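Xyloglucan-specific endo-beta-1,4-glucanase (Uncultured bacterium, PDB 4W88) probably cleaves the beta-1,4-glucan backbone of xyloglucan internally, as a family 5 glycoside hydrolase bound here to a xyloglucan oligosaccharide. Local coordinates at residues H223-T226 with T231-A234; N247-Q252 with G288-T293; N306-Y309 with E314-G317. The protein carries 1 engineered substitution. All coordinates share one frame; numbering follows the deposited sequence.

Contact 1: residues H223-T226 with T231-A234; sequences HTYT and TYVA. With BGC (beta-D-glucopyranose), chain C.
In the glycan pocket, Tyr225 and Tyr232 form a T-shaped pair in which the edge of the Tyr232 ring is turned toward one face of Tyr225. The planes stand at 80° with centroids 5.4 Å apart. Tyr232 CE1 leads the approach, 3.8 Å from Tyr225 CD2, and the hydroxyl oxygen of Tyr232 ends above the middle of the Tyr225 ring. Tyrosine suits both places, since the ring packs while the hydroxyl reaches polar groups. One water joins the two phenols, donating to Tyr225 OH at 2.9 Å and lying 3.0 Å from Tyr232 OH; Tyr225 OH is also bonded to Glu271. Both tyrosines belong to the loop that follows strand 218-223 of the TIM barrel, interrupted by the short helix 228-231, and the glucose rests against them: BGC O4 is 3.6 Å from Tyr225 CE1, and BGC O3 lies 3.0 Å from Tyr232 OH. The loop is tied back on itself by Thr231, at the end of that helix, whose OG1 donates to Tyr225 O at 2.7 Å from above the carbonyl plane. The chi1 of Thr231, 55°, sets OG1 between the backbone N and the carbonyl carbon and turns it to this acceptor. Tyr225 centres an inverse gamma turn, closed by a weak bond from Thr226 N to Thr224 O, which bends the chain here. Where the loop starts, His223 ND1 bonds Glu149, which also holds the glucose.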
ATOM      1  N   HIS A 223       0.237  -0.871  -7.533  1.00 17.68           N
ATOM      2  CA  HIS A 223      -0.991  -1.544  -7.223  1.00 18.56           C
ATOM      3  C   HIS A 223      -1.502  -2.195  -8.494  1.00 18.64           C
ATOM      4  O   HIS A 223      -1.650  -1.532  -9.499  1.00 21.50           O
ATOM      5  CB  HIS A 223      -2.059  -0.605  -6.702  1.00 18.93           C
ATOM      6  CG  HIS A 223      -1.744   0.013  -5.387  1.00 17.37           C
ATOM      7  ND1 HIS A 223      -2.501   1.037  -4.815  1.00 18.51           N
ATOM      8  CD2 HIS A 223      -0.778  -0.280  -4.492  1.00 17.49           C
ATOM      9  CE1 HIS A 223      -1.980   1.336  -3.648  1.00 17.35           C
ATOM     10  NE2 HIS A 223      -0.955   0.543  -3.430  1.00 15.79           N
ATOM     11  N   THR A 224      -1.748  -3.509  -8.416  1.00 20.10           N
ATOM     12  CA  THR A 224      -2.057  -4.282  -9.576  1.00 22.78           C
ATOM     13  C   THR A 224      -3.201  -5.232  -9.288  1.00 23.63           C
ATOM     14  O   THR A 224      -3.014  -6.438  -9.018  1.00 30.71           O
ATOM     15  CB  THR A 224      -0.870  -5.025 -10.204  1.00 24.31           C
ATOM     16  OG1 THR A 224      -0.194  -5.829  -9.238  1.00 29.41           O
ATOM     17  CG2 THR A 224       0.057  -4.079 -10.789  1.00 25.41           C
ATOM     18  N   TYR A 225      -4.373  -4.665  -9.311  1.00 21.87           N
ATOM     19  CA  TYR A 225      -5.613  -5.483  -9.190  1.00 23.01           C
ATOM     20  C   TYR A 225      -6.039  -6.045 -10.558  1.00 21.05           C
ATOM     21  O   TYR A 225      -7.129  -5.717 -11.086  1.00 27.32           O
ATOM     22  CB  TYR A 225      -6.725  -4.612  -8.654  1.00 21.07           C
ATOM     23  CG  TYR A 225      -6.595  -4.117  -7.203  1.00 18.45           C
ATOM     24  CD1 TYR A 225      -5.937  -2.898  -6.868  1.00 19.98           C
ATOM     25  CD2 TYR A 225      -7.260  -4.779  -6.179  1.00 17.79           C
ATOM     26  CE1 TYR A 225      -5.903  -2.447  -5.548  1.00 17.33           C
ATOM     27  CE2 TYR A 225      -7.264  -4.312  -4.865  1.00 15.29           C
ATOM     28  CZ  TYR A 225      -6.597  -3.099  -4.556  1.00 17.14           C
ATOM     29  OH  TYR A 225      -6.641  -2.664  -3.267  1.00 17.75           O
ATOM     30  N   THR A 226      -5.179  -6.873 -11.109  1.00 21.54           N
ATOM     31  CA  THR A 226      -5.213  -7.197 -12.533  1.00 21.80           C
ATOM     32  C   THR A 226      -5.729  -8.616 -12.758  1.00 22.10           C
ATOM     33  O   THR A 226      -5.244  -9.588 -12.125  1.00 21.36           O
ATOM     34  CB  THR A 226      -3.808  -7.083 -13.073  1.00 20.69           C
ATOM     35  OG1 THR A 226      -3.307  -5.772 -12.745  1.00 26.59           O
ATOM     36  CG2 THR A 226      -3.768  -7.308 -14.553  1.00 27.33           C
ATOM     37  N   THR A 231     -11.398  -8.330 -10.868  1.00 21.09           N
ATOM     38  CA  THR A 231     -11.237  -8.005  -9.454  1.00 22.36           C
ATOM     39  C   THR A 231     -12.254  -7.003  -8.913  1.00 19.54           C
ATOM     40  O   THR A 231     -12.566  -6.966  -7.690  1.00 22.69           O
ATOM     41  CB  THR A 231      -9.806  -7.437  -9.179  1.00 21.06           C
ATOM     42  OG1 THR A 231      -9.589  -6.326 -10.044  1.00 21.71           O
ATOM     43  CG2 THR A 231      -8.749  -8.497  -9.496  1.00 20.80           C
ATOM     44  N   TYR A 232     -12.749  -6.167  -9.839  1.00 21.34           N
ATOM     45  CA  TYR A 232     -13.785  -5.126  -9.542  1.00 20.23           C
ATOM     46  C   TYR A 232     -15.134  -5.408 -10.197  1.00 23.28           C
ATOM     47  O   TYR A 232     -15.236  -6.260 -11.033  1.00 24.30           O
ATOM     48  CB  TYR A 232     -13.276  -3.723  -9.953  1.00 25.05           C
ATOM     49  CG  TYR A 232     -12.316  -3.071  -8.920  1.00 19.97           C
ATOM     50  CD1 TYR A 232     -11.008  -3.587  -8.726  1.00 23.74           C
ATOM     51  CD2 TYR A 232     -12.740  -2.006  -8.132  1.00 23.70           C
ATOM     52  CE1 TYR A 232     -10.172  -3.000  -7.766  1.00 25.10           C
ATOM     53  CE2 TYR A 232     -11.919  -1.432  -7.191  1.00 26.98           C
ATOM     54  CZ  TYR A 232     -10.678  -1.933  -7.025  1.00 22.14           C
ATOM     55  OH  TYR A 232      -9.876  -1.327  -6.074  1.00 25.52           O
ATOM     56  N   VAL A 233     -16.159  -4.739  -9.732  1.00 28.15           N
ATOM     57  CA  VAL A 233     -17.484  -4.782 -10.344  1.00 27.73           C
ATOM     58  C   VAL A 233     -17.657  -3.523 -11.205  1.00 31.43           C
ATOM     59  O   VAL A 233     -17.429  -2.425 -10.708  1.00 32.69           O
ATOM     60  CB  VAL A 233     -18.598  -4.836  -9.304  1.00 35.89           C
ATOM     61  CG1 VAL A 233     -19.984  -4.931  -9.998  1.00 34.45           C
ATOM     62  CG2 VAL A 233     -18.382  -6.002  -8.388  1.00 31.17           C
ATOM     63  N   ALA A 234     -17.941  -3.711 -12.499  1.00 29.32           N
ATOM     64  CA  ALA A 234     -18.041  -2.617 -13.475  1.00 34.15           C
ATOM     65  C   ALA A 234     -18.740  -3.152 -14.706  1.00 36.45           C
ATOM     66  O   ALA A 234     -18.926  -4.358 -14.778  1.00 31.50           O
ATOM     67  CB  ALA A 234     -16.679  -2.134 -13.857  1.00 37.14           C
TER
HETATM   68  C2  BGC C   4      -9.670   1.804  -8.381  1.00 42.17           C
HETATM   69  C3  BGC C   4      -8.745   1.953  -7.163  1.00 37.19           C
HETATM   70  C4  BGC C   4      -7.591   1.011  -7.222  1.00 44.55           C
HETATM   71  C5  BGC C   4      -7.167   1.275  -8.723  1.00 41.69           C
HETATM   72  C6  BGC C   4      -6.030   0.341  -8.893  1.00 51.07           C
HETATM   73  C1  BGC C   4      -9.196   2.168  -9.742  1.00 33.51           C
HETATM   74  O2  BGC C   4     -10.542   2.818  -8.199  1.00 46.23           O
HETATM   75  O3  BGC C   4      -9.546   1.663  -6.043  1.00 47.55           O
HETATM   76  O4  BGC C   4      -6.787   1.063  -5.931  1.00 32.00           O
HETATM   77  O5  BGC C   4      -8.267   1.226  -9.790  1.00 34.93           O
HETATM   78  O6  BGC C   4      -5.245   0.474 -10.049  1.00 46.30           O
HETATM   79  O   HOH W   1      -9.294  -1.436  -3.164  1.00 28.49           O

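Contact 2: residues N247-Q252 with G288-T293; sequences NDITWQ and GDYVGT
The Tyr290 ring carries Trp286 stacked against it, while Ile249 comes up obliquely with its CG2 methyl, 4.1 Å from Tyr290 CD1. The other branch of the isoleucine reaches the base of the same side chain, Ile249 CD1 lying 4.0 Å from Tyr290 CB. With CG anti to the backbone N (chi1 177°), the tyrosine runs across Ile249 at about a right angle; its ring packs on Ile269 and Thr272 of strand 267-272, and Tyr290 OH bonds Thr224 OG1 in the loop after strand 218-223. A beta-branched isoleucine fits here because its two arms part: CD1 rests on Tyr290 CA and CB, while CG2 touches both the ring and Thr293, 3.8 Å from Thr293 OG1. That hydroxyl is not left bare among methyl groups. Thr293 OG1 donates to Asp289 O one turn back at 2.6 Å, nearly in line with the carbonyl bond, and accepts from a water at 2.9 Å. The same water lies 2.6 Å from Thr250 OG1, which is also bonded to Lys246 O, so a polar bridge closes one flank of the apolar patch. Trp241 touches Ile249 and donates its indole N-H (NE1) to Asp289 OD2. The axes of segments 247-252 and 288-293 pass 10.0 Å apart at a signed crossing angle of -16°, nearly parallel. This is the packing of consecutive outer helices in a TIM barrel, following the sixth and seventh strands.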
ATOM      1  N   ASN A 247      -2.957 -13.558 -19.705  1.00 32.89           N
ATOM      2  CA  ASN A 247      -2.166 -12.595 -20.531  1.00 30.23           C
ATOM      3  C   ASN A 247      -2.211 -11.134 -20.019  1.00 32.58           C
ATOM      4  O   ASN A 247      -1.225 -10.399 -20.173  1.00 33.60           O
ATOM      5  CB  ASN A 247      -2.594 -12.676 -22.013  1.00 44.59           C
ATOM      6  CG  ASN A 247      -4.130 -12.759 -22.161  1.00 60.49           C
ATOM      7  OD1 ASN A 247      -4.865 -11.766 -21.961  1.00 70.76           O
ATOM      8  ND2 ASN A 247      -4.624 -13.972 -22.428  1.00 85.92           N
ATOM      9  N   ASP A 248      -3.341 -10.713 -19.452  1.00 29.77           N
ATOM     10  CA  ASP A 248      -3.428  -9.360 -18.895  1.00 29.88           C
ATOM     11  C   ASP A 248      -2.420  -9.214 -17.754  1.00 27.63           C
ATOM     12  O   ASP A 248      -1.786  -8.130 -17.572  1.00 31.47           O
ATOM     13  CB  ASP A 248      -4.826  -9.050 -18.389  1.00 31.14           C
ATOM     14  CG  ASP A 248      -5.828  -8.807 -19.523  1.00 32.79           C
ATOM     15  OD1 ASP A 248      -5.542  -8.944 -20.708  1.00 39.20           O
ATOM     16  OD2 ASP A 248      -6.952  -8.472 -19.217  1.00 41.95           O
ATOM     17  N   ILE A 249      -2.323 -10.273 -16.936  1.00 27.39           N
ATOM     18  CA  ILE A 249      -1.387 -10.275 -15.823  1.00 23.58           C
ATOM     19  C   ILE A 249       0.058 -10.277 -16.341  1.00 30.38           C
ATOM     20  O   ILE A 249       0.895  -9.456 -15.935  1.00 30.51           O
ATOM     21  CB  ILE A 249      -1.598 -11.464 -14.922  1.00 24.40           C
ATOM     22  CG1 ILE A 249      -2.978 -11.436 -14.274  1.00 25.11           C
ATOM     23  CG2 ILE A 249      -0.557 -11.474 -13.831  1.00 29.61           C
ATOM     24  CD1 ILE A 249      -3.395 -12.761 -13.573  1.00 29.61           C
ATOM     25  N   THR A 250       0.311 -11.192 -17.274  1.00 29.94           N
ATOM     26  CA  THR A 250       1.642 -11.370 -17.887  1.00 28.53           C
ATOM     27  C   THR A 250       2.208 -10.147 -18.570  1.00 29.16           C
ATOM     28  O   THR A 250       3.386  -9.805 -18.368  1.00 31.06           O
ATOM     29  CB  THR A 250       1.614 -12.574 -18.838  1.00 37.92           C
ATOM     30  OG1 THR A 250       1.145 -13.705 -18.100  1.00 35.51           O
ATOM     31  CG2 THR A 250       2.993 -12.883 -19.353  1.00 44.84           C
ATOM     32  N   TRP A 251       1.399  -9.514 -19.400  1.00 29.72           N
ATOM     33  CA  TRP A 251       1.804  -8.335 -20.210  1.00 31.56           C
ATOM     34  C   TRP A 251       2.209  -7.224 -19.282  1.00 35.19           C
ATOM     35  O   TRP A 251       3.256  -6.606 -19.471  1.00 34.30           O
ATOM     36  CB  TRP A 251       0.555  -7.916 -21.000  1.00 40.97           C
ATOM     37  CG  TRP A 251       0.654  -7.099 -22.221  1.00 70.72           C
ATOM     38  CD1 TRP A 251       1.531  -6.085 -22.491  1.00 85.58           C
ATOM     39  CD2 TRP A 251      -0.254  -7.160 -23.366  1.00 85.71           C
ATOM     40  NE1 TRP A 251       1.255  -5.540 -23.730  1.00 87.11           N
ATOM     41  CE2 TRP A 251       0.170  -6.170 -24.288  1.00105.12           C
ATOM     42  CE3 TRP A 251      -1.371  -7.964 -23.693  1.00 84.63           C
ATOM     43  CZ2 TRP A 251      -0.481  -5.955 -25.526  1.00104.33           C
ATOM     44  CZ3 TRP A 251      -2.025  -7.740 -24.923  1.00102.15           C
ATOM     45  CH2 TRP A 251      -1.566  -6.747 -25.824  1.00106.70           C
ATOM     46  N   GLN A 252       1.378  -6.969 -18.265  1.00 32.14           N
ATOM     47  CA  GLN A 252       1.659  -5.891 -17.326  1.00 29.86           C
ATOM     48  C   GLN A 252       2.929  -6.222 -16.525  1.00 30.57           C
ATOM     49  O   GLN A 252       3.819  -5.376 -16.369  1.00 30.95           O
ATOM     50  CB  GLN A 252       0.480  -5.723 -16.405  1.00 34.67           C
ATOM     51  CG  GLN A 252       0.672  -4.687 -15.334  1.00 31.29           C
ATOM     52  CD  GLN A 252      -0.556  -4.544 -14.458  1.00 29.79           C
ATOM     53  OE1 GLN A 252      -0.916  -5.438 -13.686  1.00 31.05           O
ATOM     54  NE2 GLN A 252      -1.179  -3.399 -14.543  1.00 35.09           N
ATOM     55  N   GLY A 288      -3.601 -18.228  -7.894  1.00 24.10           N
ATOM     56  CA  GLY A 288      -2.551 -19.070  -8.485  1.00 26.10           C
ATOM     57  C   GLY A 288      -1.829 -18.397  -9.634  1.00 30.05           C
ATOM     58  O   GLY A 288      -0.616 -18.383  -9.694  1.00 26.74           O
ATOM     59  N   ASP A 289      -2.592 -17.832 -10.551  1.00 24.18           N
ATOM     60  CA  ASP A 289      -2.016 -17.203 -11.731  1.00 28.35           C
ATOM     61  C   ASP A 289      -1.341 -15.889 -11.415  1.00 24.65           C
ATOM     62  O   ASP A 289      -0.250 -15.576 -11.965  1.00 25.74           O
ATOM     63  CB  ASP A 289      -3.124 -16.965 -12.800  1.00 27.52           C
ATOM     64  CG  ASP A 289      -3.480 -18.228 -13.546  1.00 26.28           C
ATOM     65  OD1 ASP A 289      -2.676 -19.200 -13.529  1.00 29.22           O
ATOM     66  OD2 ASP A 289      -4.543 -18.259 -14.165  1.00 29.35           O
ATOM     67  N   TYR A 290      -1.965 -15.143 -10.517  1.00 23.31           N
ATOM     68  CA  TYR A 290      -1.490 -13.783 -10.195  1.00 23.85           C
ATOM     69  C   TYR A 290      -0.279 -13.831  -9.231  1.00 23.33           C
ATOM     70  O   TYR A 290       0.819 -13.342  -9.549  1.00 22.80           O
ATOM     71  CB  TYR A 290      -2.630 -12.974  -9.623  1.00 23.97           C
ATOM     72  CG  TYR A 290      -2.142 -11.611  -9.233  1.00 26.62           C
ATOM     73  CD1 TYR A 290      -2.110 -10.569 -10.120  1.00 24.56           C
ATOM     74  CD2 TYR A 290      -1.690 -11.406  -7.957  1.00 26.37           C
ATOM     75  CE1 TYR A 290      -1.564  -9.329  -9.766  1.00 30.18           C
ATOM     76  CE2 TYR A 290      -1.186 -10.220  -7.566  1.00 23.78           C
ATOM     77  CZ  TYR A 290      -1.079  -9.150  -8.417  1.00 23.37           C
ATOM     78  OH  TYR A 290      -0.549  -7.951  -7.977  1.00 32.12           O
ATOM     79  N   VAL A 291      -0.456 -14.451  -8.070  1.00 22.66           N
ATOM     80  CA  VAL A 291       0.656 -14.566  -7.119  1.00 20.10           C
ATOM     81  C   VAL A 291       1.761 -15.437  -7.675  1.00 23.70           C
ATOM     82  O   VAL A 291       2.960 -15.131  -7.496  1.00 23.40           O
ATOM     83  CB  VAL A 291       0.184 -14.959  -5.719  1.00 23.28           C
ATOM     84  CG1 VAL A 291       1.361 -14.969  -4.736  1.00 27.34           C
ATOM     85  CG2 VAL A 291      -0.918 -13.984  -5.238  1.00 24.42           C
ATOM     86  N   GLY A 292       1.377 -16.501  -8.375  1.00 28.85           N
ATOM     87  CA  GLY A 292       2.367 -17.314  -9.105  1.00 29.17           C
ATOM     88  C   GLY A 292       3.283 -16.534 -10.073  1.00 26.13           C
ATOM     89  O   GLY A 292       4.520 -16.821 -10.177  1.00 28.35           O
ATOM     90  N   THR A 293       2.716 -15.521 -10.712  1.00 23.73           N
ATOM     91  CA  THR A 293       3.454 -14.670 -11.594  1.00 25.88           C
ATOM     92  C   THR A 293       4.488 -13.851 -10.775  1.00 22.01           C
ATOM     93  O   THR A 293       5.662 -13.778 -11.149  1.00 26.59           O
ATOM     94  CB  THR A 293       2.535 -13.731 -12.406  1.00 28.08           C
ATOM     95  OG1 THR A 293       1.717 -14.502 -13.296  1.00 27.52           O
ATOM     96  CG2 THR A 293       3.381 -12.724 -13.254  1.00 27.55           C
TER
HETATM   97  O   HOH W   2       2.589 -14.494 -16.047  1.00 41.90           O

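Contact 3: residues N306-Y309 with E314-G317; sequences NNIY and EKFG
Asn306 ND2 donates to Glu314 O at 2.9 Å along a nearly straight path, 166° at the hydrogen, with the acceptor close to the plane of the amide. Beside it, Gly317 N donates to Ile308 O at 2.8 Å from above the carbonyl plane. Glycine suits the place: the backbone passes so close that an idealised CB on Gly317 would come 2.6 Å from Ile308 O. Lys315 CA also approaches this oxygen, in a CA-H...O contact. The other atom of the Asn306 amide, OD1, accepts at 3.0 Å from Ile308 N, which lies above the carbonyl plane, to make an Asx turn; chi1 of 60° turns the amide so that ND2 faces the other segment and OD1 its own. Phe316 N donates to Glu314 O at 2.8 Å, making Lys315 the centre of an inverse gamma turn. With an alanine in place of Asn306, Ile308 N would probably lose its acceptor and the Asx turn its closure, while Glu314 O would lose one of two donors, keeping Phe316 N. Both bends shape the loop after strand 300-305, the eighth of the TIM barrel, and the Glu314 side chain comes within about 4 Å, nearest atoms, of a bound xylose. Farther out, the long aliphatic chain of Lys315 passes the carbonyl oxygen of Tyr309, CE 3.3 Å from Tyr309 O, before NZ bonds Gly311 O. Tyr309 brings CD1 to 3.5 Å from Gly317 O; its ring stacks with Phe276 and Tyr327, and its OH is bonded to Asn328.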
ATOM      1  N   ASN A 306     -10.713  -4.795   3.560  1.00 17.48           N
ATOM      2  CA  ASN A 306     -11.555  -3.757   4.149  1.00 17.36           C
ATOM      3  C   ASN A 306     -12.638  -4.195   5.124  1.00 20.90           C
ATOM      4  O   ASN A 306     -13.493  -3.368   5.540  1.00 18.75           O
ATOM      5  CB  ASN A 306     -12.141  -2.851   3.038  1.00 17.93           C
ATOM      6  CG  ASN A 306     -12.996  -3.616   2.059  1.00 19.95           C
ATOM      7  OD1 ASN A 306     -13.295  -4.784   2.318  1.00 18.55           O
ATOM      8  ND2 ASN A 306     -13.470  -2.952   1.031  1.00 20.04           N
ATOM      9  N   ASN A 307     -12.655  -5.485   5.429  1.00 18.57           N
ATOM     10  CA  ASN A 307     -13.685  -6.112   6.297  1.00 19.53           C
ATOM     11  C   ASN A 307     -15.079  -6.036   5.723  1.00 20.45           C
ATOM     12  O   ASN A 307     -16.032  -6.127   6.486  1.00 24.10           O
ATOM     13  CB  ASN A 307     -13.618  -5.498   7.681  1.00 19.67           C
ATOM     14  CG  ASN A 307     -14.291  -6.322   8.752  1.00 19.40           C
ATOM     15  OD1 ASN A 307     -14.396  -7.537   8.635  1.00 22.92           O
ATOM     16  ND2 ASN A 307     -14.749  -5.670   9.793  1.00 22.03           N
ATOM     17  N   ILE A 308     -15.199  -5.956   4.385  1.00 18.90           N
ATOM     18  CA  ILE A 308     -16.517  -5.974   3.747  1.00 22.26           C
ATOM     19  C   ILE A 308     -16.649  -7.289   3.011  1.00 20.71           C
ATOM     20  O   ILE A 308     -15.876  -7.559   2.116  1.00 21.74           O
ATOM     21  CB  ILE A 308     -16.729  -4.793   2.788  1.00 22.28           C
ATOM     22  CG1 ILE A 308     -16.651  -3.469   3.567  1.00 21.97           C
ATOM     23  CG2 ILE A 308     -18.087  -4.927   2.102  1.00 24.17           C
ATOM     24  CD1 ILE A 308     -16.770  -2.260   2.658  1.00 26.60           C
ATOM     25  N   TYR A 309     -17.660  -8.096   3.365  1.00 21.51           N
ATOM     26  CA  TYR A 309     -17.863  -9.393   2.734  1.00 23.52           C
ATOM     27  C   TYR A 309     -19.355  -9.700   2.566  1.00 25.82           C
ATOM     28  O   TYR A 309     -19.782 -10.024   1.484  1.00 34.38           O
ATOM     29  CB  TYR A 309     -17.206 -10.510   3.556  1.00 24.47           C
ATOM     30  CG  TYR A 309     -17.179 -11.875   2.901  1.00 23.88           C
ATOM     31  CD1 TYR A 309     -16.174 -12.194   2.017  1.00 20.94           C
ATOM     32  CD2 TYR A 309     -18.120 -12.825   3.175  1.00 28.69           C
ATOM     33  CE1 TYR A 309     -16.111 -13.424   1.430  1.00 23.58           C
ATOM     34  CE2 TYR A 309     -18.070 -14.078   2.589  1.00 29.87           C
ATOM     35  CZ  TYR A 309     -17.061 -14.379   1.705  1.00 27.65           C
ATOM     36  OH  TYR A 309     -16.880 -15.602   1.075  1.00 26.32           O
ATOM     37  N   GLU A 314     -17.431  -2.779  -1.601  1.00 25.83           N
ATOM     38  CA  GLU A 314     -16.451  -3.529  -2.349  1.00 22.33           C
ATOM     39  C   GLU A 314     -15.998  -4.716  -1.489  1.00 21.78           C
ATOM     40  O   GLU A 314     -15.392  -4.518  -0.438  1.00 21.13           O
ATOM     41  CB  GLU A 314     -15.311  -2.603  -2.724  1.00 22.10           C
ATOM     42  CG  GLU A 314     -15.715  -1.526  -3.768  1.00 29.30           C
ATOM     43  CD  GLU A 314     -14.582  -0.580  -4.145  1.00 33.89           C
ATOM     44  OE1 GLU A 314     -13.547  -0.606  -3.499  1.00 38.18           O
ATOM     45  OE2 GLU A 314     -14.698   0.241  -5.082  1.00 47.20           O
ATOM     46  N   LYS A 315     -16.271  -5.950  -1.953  1.00 21.04           N
ATOM     47  CA  LYS A 315     -16.213  -7.087  -1.041  1.00 17.60           C
ATOM     48  C   LYS A 315     -14.810  -7.670  -0.957  1.00 19.27           C
ATOM     49  O   LYS A 315     -14.560  -8.814  -1.356  1.00 20.61           O
ATOM     50  CB  LYS A 315     -17.308  -8.146  -1.337  1.00 20.22           C
ATOM     51  CG  LYS A 315     -18.733  -7.699  -1.053  1.00 26.29           C
ATOM     52  CD  LYS A 315     -19.720  -8.712  -1.628  1.00 30.14           C
ATOM     53  CE  LYS A 315     -21.130  -8.488  -1.089  1.00 40.72           C
ATOM     54  NZ  LYS A 315     -21.593  -7.094  -1.257  1.00 55.87           N
ATOM     55  N   PHE A 316     -13.867  -6.856  -0.479  1.00 18.89           N
ATOM     56  CA  PHE A 316     -12.454  -7.335  -0.342  1.00 17.67           C
ATOM     57  C   PHE A 316     -12.156  -7.992   1.035  1.00 16.44           C
ATOM     58  O   PHE A 316     -11.027  -8.424   1.318  1.00 18.77           O
ATOM     59  CB  PHE A 316     -11.577  -6.142  -0.499  1.00 17.66           C
ATOM     60  CG  PHE A 316     -11.367  -5.687  -1.944  1.00 16.59           C
ATOM     61  CD1 PHE A 316     -10.723  -6.476  -2.840  1.00 16.07           C
ATOM     62  CD2 PHE A 316     -11.795  -4.457  -2.341  1.00 16.73           C
ATOM     63  CE1 PHE A 316     -10.445  -6.106  -4.123  1.00 19.82           C
ATOM     64  CE2 PHE A 316     -11.546  -4.011  -3.627  1.00 16.24           C
ATOM     65  CZ  PHE A 316     -10.890  -4.839  -4.547  1.00 18.23           C
ATOM     66  N   GLY A 317     -13.159  -8.032   1.923  1.00 18.94           N
ATOM     67  CA  GLY A 317     -12.962  -8.571   3.215  1.00 19.62           C
ATOM     68  C   GLY A 317     -12.469 -10.037   3.255  1.00 17.86           C
ATOM     69  O   GLY A 317     -12.992 -10.905   2.528  1.00 20.00           O
TER

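Contact 1 lies between the other two and touches both. On its outer side two hydroxyls tie it to the helix pair of contact 2: Thr224 OG1 is 2.5 Å from Tyr290 OH, and Thr226 OG1 is 2.6 Å from Gln252 OE1, both probable hydrogen bonds. Toward contact 3 the joint is aromatic, with Phe316 CZ 3.7 Å from Tyr225 CE2 and 3.8 Å from Tyr232 CE1. Contact 1 supplies two residues of the glycan pocket, and contact 3 adjoins it, the side chains of Glu314 and Tyr232 each about 4 Å from the xylose. Contact 2 stays behind this lining: its nearest atoms are about 11 Å from those of contact 3, and their centres about 23 Å apart.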